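Local structure of putative aminopeptidase (Leishmania major, 5NTH) at residues K29-F34 and Q177-N182; H46-G51 and L137-C142; A150-V155 and A208-V213. The protein probably removes amino acids from the N terminus of peptides, as an M17-family leucyl aminopeptidase that carries two manganese ions in its active site. One frame throughout, in Å; residues are numbered along the deposited sequence.

Contact 1: residues K29-F34 and Q177-N182; sequences KSNVTF and QAMSLN
N31 and L181 tie K29-F34 to Q177-N182 through their backbones. The backbone N of L181 donates to N31 O at 2.9 Å, almost straight at 175°, and two residues on T33 N returns a bond to L181 O, also 2.9 Å. L181 thus has both backbone polar groups turned to the same neighbour, the alternating pattern of parallel strands, with V32 facing L181 and T33 facing N182. L181 O also takes a CA-H contact from V32 and a weak bond from T33 OG1, while N31 O receives a second, weak donor in S180 OG.

The N31 side chain reaches across to M179 and L181, just ahead of the paired residues. With chi1 at 67°, CG sits between the backbone N and the carbonyl carbon, and the amide lies against the tip of L181: OD1 is 3.7 Å from L181 CD1. ND2 makes a weak, bent bond to M179 O at 3.4 Å, and OD1 accepts from Q214, so both ends of this buried amide have partners. On the V32 and L181 side the packing is apolar, V32 CG2 standing 4.4 Å from L181 CB.

Toward K29 the contact opens out. The chains spread apart, and the lysine side chain leads off on the exposed side. S30 turns back on its own chain instead, its OG accepting from V32 N at 2.8 Å in an ST turn. The whole is a short parallel beta pairing that adds 32-34 as an edge strand to the mixed sheet of the N-terminal region.

Contact 2: residues H46-G51 and L137-C142; sequences HVLLVG and LDVYVC
Two central, parallel strands of the six-stranded mixed sheet in the N-terminal, macro-like domain meet here, H46 pairing with L137 and the register running on from there without a slip. Their axes approach to 4.6 Å and differ in direction by 16°. Strand 46-51 uses the N and O of L48 and V50 together with H46 O, and 137-142 answers with D138, Y140 and C142. At the centre, L48 N reaches D138 O at 2.7 Å and Y140 N reaches L48 O at 2.6 Å; the V50 N to Y140 O bond is more bent, at 151°.

On the face of V47, L49 and Y140, the tyrosine ring leans back along the sheet, its chi1 of -89° bringing CD1 to 4.0 Å from V47 CG1. L49 closes in behind it, its CD1 lying 3.7 Å from Y140 CB and 4.1 Å from C142 SG. F66 meets the same ring edge-to-face. The opposite face carries H46, L48 and V50 with L137, V139 and V141: L137 CD1 lies 4.1 Å from L48 CB, and helix 117-127 packs over L48, L137 and V141.

The D138 carboxylate, through OD2, accepts from the backbone N of A44, just ahead of strand 46-51. Between two mainly apolar faces, the five cross-strand bonds satisfy the main-chain groups that face each other in a buried setting, and the side chains contribute chiefly dispersion contacts.

Contact 3: residues A150-V155 and A208-V213; sequences AVANAV and AICTSV
N153 ND2 is held by two acceptors, D454 OD1 and S452 O, and this fixes how the amide of N153 faces V213. The carboxamide oxygen, on the other branch, is left pointing at the valine: OD1 lies 3.5 Å from V213 CG2 and 4.0 Å from V213 CG1, so it rests against both methyls. The two side chains meet at about a right angle. CG of N153 stands opposite the backbone N (chi1 -173°), which carries the amide out from the flank of its helix to the neighbouring one, and T529 of helix 528-536 touches both residues.

This is a helix-helix packing between 148-156, which follows strand 137-142 of the N-terminal sheet, and the long helix 203-221. The axes of the two short segments run in broadly the same direction, 33° apart, and come within 8.9 Å, a spacing that suits the alanine at the nearest approach.

Toward the N-terminal ends of both segments the contact is made by small groups. A152 aims its CB at the partner helix, where C210 SG comes alongside at 3.9 Å; the same sulfur lies 3.5 Å from A152 O. I209 follows with its CG2 branch, 4.4 Å from A152 CB, while F532 lies against the isoleucine as well. Along another flank, helix 148-156 sets V151 and V155 against strand 181-185. S212, on a different flank of helix 203-221, hydrogen-bonds C330 O through its OG and touches I333 and A334 of helix 323-341.

From the N terminus the chain first lays down 29-34, whose partner 177-182 comes 143 residues later, so contact 1 closes a long loop. Nested within it, contact 2 brings 46-51 and 137-142 together. After strand 137-142 comes helix 148-156, whose residues 150-155 still lie inside the first loop, but their partner 208-213 comes after that loop has closed, and contact 3 crosses contact 1. Strand 181-185 lies beside 137-142, with N182 O and V139 N probably hydrogen-bonded. V155 packs on L181, and F34 and S30 reach C210. Contacts 2 and 3 stand in series, joined where V141 touches V151; contacts 1 and 2 build the sheet, and contact 3 sets helix 148-156 against helix 203-221.

Contact 1: residues K29-F34 and Q177-N182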
ATOM      1  N   LYS A  29       6.584 -23.096 -39.885  1.00 30.52           N
ATOM      2  CA  LYS A  29       5.864 -22.437 -40.963  1.00 32.69           C
ATOM      3  C   LYS A  29       4.544 -21.914 -40.476  1.00 30.48           C
ATOM      4  O   LYS A  29       3.872 -22.547 -39.667  1.00 29.48           O
ATOM      5  CB  LYS A  29       5.619 -23.396 -42.118  1.00 38.01           C
ATOM      6  CG  LYS A  29       6.921 -23.798 -42.789  1.00 45.69           C
ATOM      7  CD  LYS A  29       6.717 -24.667 -44.035  1.00 53.05           C
ATOM      8  CE  LYS A  29       8.060 -25.106 -44.648  1.00 56.99           C
ATOM      9  NZ  LYS A  29       8.914 -25.937 -43.724  1.00 58.44           N
ATOM     10  N   SER A  30       4.125 -20.774 -41.005  1.00 28.37           N
ATOM     11  CA  SER A  30       2.808 -20.282 -40.659  1.00 27.00           C
ATOM     12  C   SER A  30       1.769 -21.296 -41.132  1.00 27.04           C
ATOM     13  O   SER A  30       2.089 -22.291 -41.791  1.00 26.16           O
ATOM     14  CB  SER A  30       2.531 -18.885 -41.241  1.00 26.38           C
ATOM     15  OG  SER A  30       1.662 -18.893 -42.357  1.00 25.73           O
ATOM     16  N   ASN A  31       0.524 -21.040 -40.782  1.00 26.91           N
ATOM     17  CA  ASN A  31      -0.561 -21.856 -41.268  1.00 27.77           C
ATOM     18  C   ASN A  31      -1.506 -21.001 -42.037  1.00 27.09           C
ATOM     19  O   ASN A  31      -2.723 -21.190 -41.975  1.00 25.90           O
ATOM     20  CB  ASN A  31      -1.274 -22.565 -40.105  1.00 29.23           C
ATOM     21  CG  ASN A  31      -2.031 -21.604 -39.174  1.00 30.22           C
ATOM     22  OD1 ASN A  31      -1.839 -20.354 -39.178  1.00 30.04           O
ATOM     23  ND2 ASN A  31      -2.906 -22.194 -38.357  1.00 30.38           N
ATOM     24  N   VAL A  32      -0.920 -20.034 -42.734  1.00 27.47           N
ATOM     25  CA  VAL A  32      -1.652 -19.139 -43.593  1.00 27.39           C
ATOM     26  C   VAL A  32      -1.223 -19.366 -45.042  1.00 27.47           C
ATOM     27  O   VAL A  32      -0.035 -19.513 -45.362  1.00 27.40           O
ATOM     28  CB  VAL A  32      -1.424 -17.689 -43.189  1.00 27.53           C
ATOM     29  CG1 VAL A  32      -2.231 -16.757 -44.066  1.00 27.52           C
ATOM     30  CG2 VAL A  32      -1.835 -17.513 -41.740  1.00 27.50           C
ATOM     31  N   THR A  33      -2.221 -19.402 -45.911  1.00 27.08           N
ATOM     32  CA  THR A  33      -2.005 -19.489 -47.331  1.00 26.29           C
ATOM     33  C   THR A  33      -2.787 -18.381 -47.995  1.00 25.93           C
ATOM     34  O   THR A  33      -3.716 -17.795 -47.414  1.00 24.63           O
ATOM     35  CB  THR A  33      -2.442 -20.867 -47.886  1.00 26.35           C
ATOM     36  OG1 THR A  33      -3.858 -21.086 -47.685  1.00 25.84           O
ATOM     37  CG2 THR A  33      -1.627 -21.967 -47.232  1.00 26.10           C
ATOM     38  N   PHE A  34      -2.421 -18.106 -49.233  1.00 26.02           N
ATOM     39  CA  PHE A  34      -3.179 -17.159 -50.010  1.00 26.63           C
ATOM     40  C   PHE A  34      -3.615 -17.841 -51.298  1.00 27.74           C
ATOM     41  O   PHE A  34      -2.904 -18.691 -51.837  1.00 28.20           O
ATOM     42  CB  PHE A  34      -2.330 -15.922 -50.291  1.00 26.10           C
ATOM     43  CG  PHE A  34      -1.833 -15.229 -49.043  1.00 25.59           C
ATOM     44  CD1 PHE A  34      -0.746 -15.732 -48.344  1.00 25.18           C
ATOM     45  CD2 PHE A  34      -2.454 -14.071 -48.575  1.00 25.35           C
ATOM     46  CE1 PHE A  34      -0.291 -15.099 -47.212  1.00 25.21           C
ATOM     47  CE2 PHE A  34      -2.023 -13.446 -47.423  1.00 25.46           C
ATOM     48  CZ  PHE A  34      -0.937 -13.961 -46.736  1.00 25.41           C
ATOM     49  N   GLN A 177      -0.964 -26.777 -34.586  1.00 34.63           N
ATOM     50  CA  GLN A 177      -1.324 -26.096 -35.835  1.00 35.40           C
ATOM     51  C   GLN A 177      -2.349 -26.995 -36.533  1.00 35.25           C
ATOM     52  O   GLN A 177      -2.070 -27.679 -37.521  1.00 33.62           O
ATOM     53  CB  GLN A 177      -0.094 -25.844 -36.706  1.00 35.43           C
ATOM     54  CG  GLN A 177       0.717 -24.657 -36.210  1.00 36.44           C
ATOM     55  CD  GLN A 177       1.582 -24.041 -37.299  1.00 37.44           C
ATOM     56  OE1 GLN A 177       2.271 -24.753 -38.035  1.00 35.60           O
ATOM     57  NE2 GLN A 177       1.563 -22.704 -37.390  1.00 38.69           N
ATOM     58  N   ALA A 178      -3.525 -27.003 -35.922  1.00 35.31           N
ATOM     59  CA  ALA A 178      -4.551 -27.999 -36.156  1.00 35.05           C
ATOM     60  C   ALA A 178      -5.363 -27.595 -37.342  1.00 35.37           C
ATOM     61  O   ALA A 178      -5.841 -28.438 -38.091  1.00 38.44           O
ATOM     62  CB  ALA A 178      -5.457 -28.114 -34.932  1.00 34.35           C
ATOM     63  N   MET A 179      -5.524 -26.297 -37.505  1.00 33.85           N
ATOM     64  CA  MET A 179      -6.383 -25.744 -38.513  1.00 32.86           C
ATOM     65  C   MET A 179      -5.530 -24.953 -39.496  1.00 31.53           C
ATOM     66  O   MET A 179      -4.317 -25.045 -39.496  1.00 30.19           O
ATOM     67  CB  MET A 179      -7.411 -24.860 -37.825  1.00 33.41           C
ATOM     68  CG  MET A 179      -6.811 -23.586 -37.264  1.00 33.91           C
ATOM     69  SD  MET A 179      -8.021 -22.295 -37.165  1.00 36.22           S
ATOM     70  CE  MET A 179      -8.086 -21.642 -38.817  1.00 36.06           C
ATOM     71  N   SER A 180      -6.178 -24.163 -40.333  1.00 31.50           N
ATOM     72  CA  SER A 180      -5.486 -23.483 -41.392  1.00 31.25           C
ATOM     73  C   SER A 180      -6.296 -22.357 -41.962  1.00 29.56           C
ATOM     74  O   SER A 180      -7.492 -22.513 -42.155  1.00 29.23           O
ATOM     75  CB  SER A 180      -5.202 -24.477 -42.500  1.00 32.45           C
ATOM     76  OG  SER A 180      -4.221 -23.907 -43.303  1.00 35.28           O
ATOM     77  N   LEU A 181      -5.639 -21.242 -42.268  1.00 29.19           N
ATOM     78  CA  LEU A 181      -6.334 -20.065 -42.820  1.00 29.48           C
ATOM     79  C   LEU A 181      -5.936 -19.826 -44.248  1.00 28.59           C
ATOM     80  O   LEU A 181      -4.764 -19.823 -44.550  1.00 28.79           O
ATOM     81  CB  LEU A 181      -6.046 -18.803 -42.026  1.00 29.82           C
ATOM     82  CG  LEU A 181      -6.505 -18.803 -40.575  1.00 29.83           C
ATOM     83  CD1 LEU A 181      -5.439 -19.464 -39.714  1.00 30.07           C
ATOM     84  CD2 LEU A 181      -6.737 -17.383 -40.099  1.00 30.12           C
ATOM     85  N   ASN A 182      -6.930 -19.647 -45.114  1.00 28.56           N
ATOM     86  CA  ASN A 182      -6.729 -19.439 -46.547  1.00 27.90           C
ATOM     87  C   ASN A 182      -7.217 -18.022 -46.919  1.00 27.39           C
ATOM     88  O   ASN A 182      -8.423 -17.744 -46.914  1.00 26.50           O
ATOM     89  CB  ASN A 182      -7.484 -20.516 -47.313  1.00 28.02           C
ATOM     90  CG  ASN A 182      -7.348 -20.375 -48.827  1.00 28.71           C
ATOM     91  OD1 ASN A 182      -8.338 -20.107 -49.529  1.00 27.83           O
ATOM     92  ND2 ASN A 182      -6.106 -20.520 -49.338  1.00 28.47           N
TER

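Contact 2: residues H46-G51 and L137-C142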
ATOM      1  N   HIS A  46     -15.456 -23.495 -43.332  1.00 25.74           N
ATOM      2  CA  HIS A  46     -15.792 -22.190 -42.706  1.00 25.64           C
ATOM      3  C   HIS A  46     -15.286 -21.032 -43.558  1.00 24.50           C
ATOM      4  O   HIS A  46     -14.209 -21.120 -44.171  1.00 23.51           O
ATOM      5  CB  HIS A  46     -15.164 -22.094 -41.305  1.00 26.39           C
ATOM      6  CG  HIS A  46     -15.552 -23.223 -40.416  1.00 27.29           C
ATOM      7  ND1 HIS A  46     -16.543 -23.114 -39.461  1.00 28.16           N
ATOM      8  CD2 HIS A  46     -15.142 -24.511 -40.390  1.00 27.36           C
ATOM      9  CE1 HIS A  46     -16.695 -24.276 -38.856  1.00 27.77           C
ATOM     10  NE2 HIS A  46     -15.858 -25.140 -39.403  1.00 27.70           N
ATOM     11  N   VAL A  47     -16.075 -19.954 -43.576  1.00 23.59           N
ATOM     12  CA  VAL A  47     -15.797 -18.797 -44.391  1.00 22.87           C
ATOM     13  C   VAL A  47     -16.028 -17.537 -43.585  1.00 23.12           C
ATOM     14  O   VAL A  47     -17.042 -17.402 -42.933  1.00 23.25           O
ATOM     15  CB  VAL A  47     -16.687 -18.748 -45.643  1.00 22.35           C
ATOM     16  CG1 VAL A  47     -16.292 -17.583 -46.521  1.00 22.30           C
ATOM     17  CG2 VAL A  47     -16.542 -20.002 -46.453  1.00 22.15           C
ATOM     18  N   LEU A  48     -15.079 -16.614 -43.678  1.00 23.84           N
ATOM     19  CA  LEU A  48     -15.211 -15.295 -43.125  1.00 24.75           C
ATOM     20  C   LEU A  48     -15.102 -14.250 -44.240  1.00 25.50           C
ATOM     21  O   LEU A  48     -14.191 -14.289 -45.080  1.00 25.52           O
ATOM     22  CB  LEU A  48     -14.126 -15.058 -42.077  1.00 24.79           C
ATOM     23  CG  LEU A  48     -13.968 -13.606 -41.606  1.00 24.90           C
ATOM     24  CD1 LEU A  48     -15.172 -13.110 -40.802  1.00 25.04           C
ATOM     25  CD2 LEU A  48     -12.691 -13.464 -40.805  1.00 25.12           C
ATOM     26  N   LEU A  49     -16.015 -13.294 -44.197  1.00 25.91           N
ATOM     27  CA  LEU A  49     -16.032 -12.208 -45.124  1.00 26.40           C
ATOM     28  C   LEU A  49     -15.958 -10.940 -44.313  1.00 26.90           C
ATOM     29  O   LEU A  49     -16.780 -10.721 -43.414  1.00 26.75           O
ATOM     30  CB  LEU A  49     -17.316 -12.237 -45.939  1.00 26.75           C
ATOM     31  CG  LEU A  49     -17.508 -11.047 -46.879  1.00 26.93           C
ATOM     32  CD1 LEU A  49     -16.326 -10.860 -47.827  1.00 26.61           C
ATOM     33  CD2 LEU A  49     -18.809 -11.263 -47.626  1.00 27.17           C
ATOM     34  N   VAL A  50     -14.977 -10.100 -44.635  1.00 27.08           N
ATOM     35  CA  VAL A  50     -14.703  -8.940 -43.825  1.00 26.83           C
ATOM     36  C   VAL A  50     -14.252  -7.817 -44.708  1.00 27.06           C
ATOM     37  O   VAL A  50     -13.334  -7.974 -45.526  1.00 26.89           O
ATOM     38  CB  VAL A  50     -13.684  -9.234 -42.709  1.00 26.83           C
ATOM     39  CG1 VAL A  50     -12.383  -9.830 -43.245  1.00 26.99           C
ATOM     40  CG2 VAL A  50     -13.405  -7.973 -41.916  1.00 27.32           C
ATOM     41  N   GLY A  51     -14.911  -6.677 -44.530  1.00 27.34           N
ATOM     42  CA  GLY A  51     -14.556  -5.491 -45.267  1.00 27.40           C
ATOM     43  C   GLY A  51     -15.372  -4.297 -44.861  1.00 28.11           C
ATOM     44  O   GLY A  51     -16.353  -4.411 -44.134  1.00 27.62           O
ATOM     45  N   LEU A 137     -10.212 -22.388 -42.665  1.00 27.98           N
ATOM     46  CA  LEU A 137     -11.043 -21.181 -42.641  1.00 27.60           C
ATOM     47  C   LEU A 137     -10.643 -20.348 -43.829  1.00 27.16           C
ATOM     48  O   LEU A 137      -9.488 -19.982 -43.949  1.00 27.24           O
ATOM     49  CB  LEU A 137     -10.839 -20.374 -41.367  1.00 27.71           C
ATOM     50  CG  LEU A 137     -11.352 -18.924 -41.363  1.00 28.10           C
ATOM     51  CD1 LEU A 137     -12.867 -18.896 -41.412  1.00 27.78           C
ATOM     52  CD2 LEU A 137     -10.824 -18.172 -40.137  1.00 27.95           C
ATOM     53  N   ASP A 138     -11.607 -20.065 -44.695  1.00 26.60           N
ATOM     54  CA  ASP A 138     -11.427 -19.148 -45.798  1.00 26.29           C
ATOM     55  C   ASP A 138     -11.677 -17.737 -45.275  1.00 26.46           C
ATOM     56  O   ASP A 138     -12.671 -17.481 -44.588  1.00 25.88           O
ATOM     57  CB  ASP A 138     -12.384 -19.462 -46.956  1.00 26.31           C
ATOM     58  CG  ASP A 138     -11.904 -20.612 -47.840  1.00 26.12           C
ATOM     59  OD1 ASP A 138     -10.723 -20.972 -47.857  1.00 26.75           O
ATOM     60  OD2 ASP A 138     -12.730 -21.175 -48.560  1.00 26.48           O
ATOM     61  N   VAL A 139     -10.744 -16.834 -45.587  1.00 26.31           N
ATOM     62  CA  VAL A 139     -10.827 -15.462 -45.135  1.00 26.62           C
ATOM     63  C   VAL A 139     -10.901 -14.557 -46.356  1.00 27.14           C
ATOM     64  O   VAL A 139      -9.912 -14.397 -47.089  1.00 27.05           O
ATOM     65  CB  VAL A 139      -9.620 -15.082 -44.284  1.00 26.41           C
ATOM     66  CG1 VAL A 139      -9.734 -13.643 -43.824  1.00 26.43           C
ATOM     67  CG2 VAL A 139      -9.533 -16.002 -43.092  1.00 26.37           C
ATOM     68  N   TYR A 140     -12.085 -13.985 -46.562  1.00 26.97           N
ATOM     69  CA  TYR A 140     -12.335 -13.179 -47.716  1.00 27.46           C
ATOM     70  C   TYR A 140     -12.240 -11.774 -47.233  1.00 27.59           C
ATOM     71  O   TYR A 140     -13.074 -11.342 -46.458  1.00 27.59           O
ATOM     72  CB  TYR A 140     -13.710 -13.463 -48.342  1.00 27.59           C
ATOM     73  CG  TYR A 140     -13.698 -14.581 -49.376  1.00 28.22           C
ATOM     74  CD1 TYR A 140     -13.667 -15.928 -48.974  1.00 28.69           C
ATOM     75  CD2 TYR A 140     -13.714 -14.307 -50.761  1.00 28.39           C
ATOM     76  CE1 TYR A 140     -13.679 -16.971 -49.914  1.00 29.18           C
ATOM     77  CE2 TYR A 140     -13.711 -15.345 -51.708  1.00 28.75           C
ATOM     78  CZ  TYR A 140     -13.698 -16.679 -51.280  1.00 29.22           C
ATOM     79  OH  TYR A 140     -13.687 -17.740 -52.163  1.00 29.54           O
ATOM     80  N   VAL A 141     -11.219 -11.067 -47.708  1.00 28.35           N
ATOM     81  CA  VAL A 141     -10.970  -9.690 -47.318  1.00 29.10           C
ATOM     82  C   VAL A 141     -11.151  -8.702 -48.448  1.00 29.34           C
ATOM     83  O   VAL A 141     -10.511  -8.799 -49.472  1.00 27.64           O
ATOM     84  CB  VAL A 141      -9.541  -9.507 -46.834  1.00 29.72           C
ATOM     85  CG1 VAL A 141      -9.403  -8.147 -46.151  1.00 30.77           C
ATOM     86  CG2 VAL A 141      -9.152 -10.631 -45.899  1.00 29.32           C
ATOM     87  N   CYS A 142     -12.020  -7.733 -48.213  1.00 31.96           N
ATOM     88  CA  CYS A 142     -12.235  -6.621 -49.128  1.00 33.87           C
ATOM     89  C   CYS A 142     -11.368  -5.412 -48.754  1.00 35.39           C
ATOM     90  O   CYS A 142     -11.810  -4.484 -48.056  1.00 33.88           O
ATOM     91  CB  CYS A 142     -13.706  -6.258 -49.141  1.00 33.89           C
ATOM     92  SG  CYS A 142     -14.631  -7.646 -49.809  1.00 35.39           S
TER

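Contact 3: residues A150-V155 and A208-V213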
ATOM      1  N   ALA A 150      -0.424  -5.495 -44.299  1.00 25.55           N
ATOM      2  CA  ALA A 150      -1.309  -5.348 -43.154  1.00 25.13           C
ATOM      3  C   ALA A 150      -2.292  -6.519 -43.014  1.00 25.96           C
ATOM      4  O   ALA A 150      -2.527  -7.035 -41.918  1.00 27.36           O
ATOM      5  CB  ALA A 150      -2.062  -4.038 -43.251  1.00 24.70           C
ATOM      6  N   VAL A 151      -2.853  -6.949 -44.128  1.00 26.15           N
ATOM      7  CA  VAL A 151      -3.643  -8.156 -44.154  1.00 25.91           C
ATOM      8  C   VAL A 151      -2.789  -9.371 -43.785  1.00 25.20           C
ATOM      9  O   VAL A 151      -3.186 -10.153 -42.937  1.00 26.23           O
ATOM     10  CB  VAL A 151      -4.315  -8.376 -45.529  1.00 26.84           C
ATOM     11  CG1 VAL A 151      -5.137  -9.669 -45.547  1.00 27.07           C
ATOM     12  CG2 VAL A 151      -5.237  -7.215 -45.851  1.00 27.05           C
ATOM     13  N   ALA A 152      -1.633  -9.572 -44.387  1.00 24.55           N
ATOM     14  CA  ALA A 152      -0.897 -10.778 -44.033  1.00 24.89           C
ATOM     15  C   ALA A 152      -0.625 -10.818 -42.513  1.00 25.71           C
ATOM     16  O   ALA A 152      -0.856 -11.855 -41.853  1.00 25.43           O
ATOM     17  CB  ALA A 152       0.385 -10.886 -44.813  1.00 24.76           C
ATOM     18  N   ASN A 153      -0.165  -9.674 -41.980  1.00 25.53           N
ATOM     19  CA  ASN A 153       0.016  -9.480 -40.544  1.00 25.31           C
ATOM     20  C   ASN A 153      -1.268  -9.693 -39.724  1.00 24.69           C
ATOM     21  O   ASN A 153      -1.253 -10.505 -38.821  1.00 24.26           O
ATOM     22  CB  ASN A 153       0.597  -8.085 -40.274  1.00 25.88           C
ATOM     23  CG  ASN A 153       0.984  -7.848 -38.793  1.00 25.98           C
ATOM     24  OD1 ASN A 153       1.188  -8.771 -38.032  1.00 27.06           O
ATOM     25  ND2 ASN A 153       1.106  -6.589 -38.407  1.00 26.10           N
ATOM     26  N   ALA A 154      -2.348  -8.979 -40.057  1.00 24.39           N
ATOM     27  CA  ALA A 154      -3.640  -9.007 -39.315  1.00 24.38           C
ATOM     28  C   ALA A 154      -4.250 -10.389 -39.179  1.00 24.64           C
ATOM     29  O   ALA A 154      -4.931 -10.710 -38.178  1.00 24.90           O
ATOM     30  CB  ALA A 154      -4.653  -8.094 -39.974  1.00 24.13           C
ATOM     31  N   VAL A 155      -4.017 -11.202 -40.192  1.00 24.18           N
ATOM     32  CA  VAL A 155      -4.550 -12.531 -40.197  1.00 24.45           C
ATOM     33  C   VAL A 155      -3.646 -13.476 -39.488  1.00 24.30           C
ATOM     34  O   VAL A 155      -4.108 -14.253 -38.673  1.00 25.75           O
ATOM     35  CB  VAL A 155      -4.749 -13.035 -41.627  1.00 24.76           C
ATOM     36  CG1 VAL A 155      -5.172 -14.499 -41.628  1.00 25.08           C
ATOM     37  CG2 VAL A 155      -5.809 -12.191 -42.328  1.00 24.34           C
ATOM     38  N   ALA A 208       6.417 -15.356 -46.003  1.00 31.83           N
ATOM     39  CA  ALA A 208       7.566 -15.126 -45.145  1.00 30.93           C
ATOM     40  C   ALA A 208       7.202 -14.235 -43.946  1.00 29.66           C
ATOM     41  O   ALA A 208       7.649 -14.518 -42.829  1.00 28.80           O
ATOM     42  CB  ALA A 208       8.699 -14.524 -45.945  1.00 31.37           C
ATOM     43  N   ILE A 209       6.382 -13.195 -44.181  1.00 28.11           N
ATOM     44  CA  ILE A 209       5.819 -12.358 -43.093  1.00 26.84           C
ATOM     45  C   ILE A 209       4.961 -13.194 -42.139  1.00 26.67           C
ATOM     46  O   ILE A 209       5.179 -13.174 -40.926  1.00 26.58           O
ATOM     47  CB  ILE A 209       5.036 -11.153 -43.642  1.00 26.14           C
ATOM     48  CG1 ILE A 209       6.013 -10.095 -44.132  1.00 26.81           C
ATOM     49  CG2 ILE A 209       4.196 -10.494 -42.584  1.00 25.97           C
ATOM     50  CD1 ILE A 209       5.367  -9.051 -45.040  1.00 27.15           C
ATOM     51  N   CYS A 210       3.999 -13.936 -42.678  1.00 26.61           N
ATOM     52  CA  CYS A 210       3.127 -14.768 -41.842  1.00 26.54           C
ATOM     53  C   CYS A 210       3.954 -15.698 -40.978  1.00 25.04           C
ATOM     54  O   CYS A 210       3.752 -15.736 -39.786  1.00 24.18           O
ATOM     55  CB  CYS A 210       2.145 -15.573 -42.684  1.00 27.56           C
ATOM     56  SG  CYS A 210       0.861 -14.542 -43.409  1.00 29.80           S
ATOM     57  N   THR A 211       4.905 -16.411 -41.585  1.00 24.07           N
ATOM     58  CA  THR A 211       5.795 -17.315 -40.846  1.00 23.44           C
ATOM     59  C   THR A 211       6.560 -16.583 -39.749  1.00 23.22           C
ATOM     60  O   THR A 211       6.650 -17.090 -38.624  1.00 23.00           O
ATOM     61  CB  THR A 211       6.790 -18.017 -41.785  1.00 23.54           C
ATOM     62  OG1 THR A 211       6.096 -18.933 -42.630  1.00 24.25           O
ATOM     63  CG2 THR A 211       7.856 -18.800 -41.030  1.00 23.73           C
ATOM     64  N   SER A 212       7.115 -15.416 -40.085  1.00 22.51           N
ATOM     65  CA  SER A 212       7.846 -14.624 -39.114  1.00 22.46           C
ATOM     66  C   SER A 212       6.970 -14.039 -38.007  1.00 22.24           C
ATOM     67  O   SER A 212       7.399 -13.998 -36.866  1.00 22.20           O
ATOM     68  CB  SER A 212       8.667 -13.490 -39.770  1.00 22.73           C
ATOM     69  OG  SER A 212       9.987 -13.922 -40.093  1.00 22.82           O
ATOM     70  N   VAL A 213       5.789 -13.533 -38.321  1.00 21.96           N
ATOM     71  CA  VAL A 213       4.928 -13.000 -37.270  1.00 22.21           C
ATOM     72  C   VAL A 213       4.601 -14.143 -36.281  1.00 22.85           C
ATOM     73  O   VAL A 213       4.772 -14.022 -35.067  1.00 23.63           O
ATOM     74  CB  VAL A 213       3.623 -12.427 -37.838  1.00 22.31           C
ATOM     75  CG1 VAL A 213       2.545 -12.337 -36.780  1.00 22.64           C
ATOM     76  CG2 VAL A 213       3.831 -11.064 -38.435  1.00 22.32           C
TER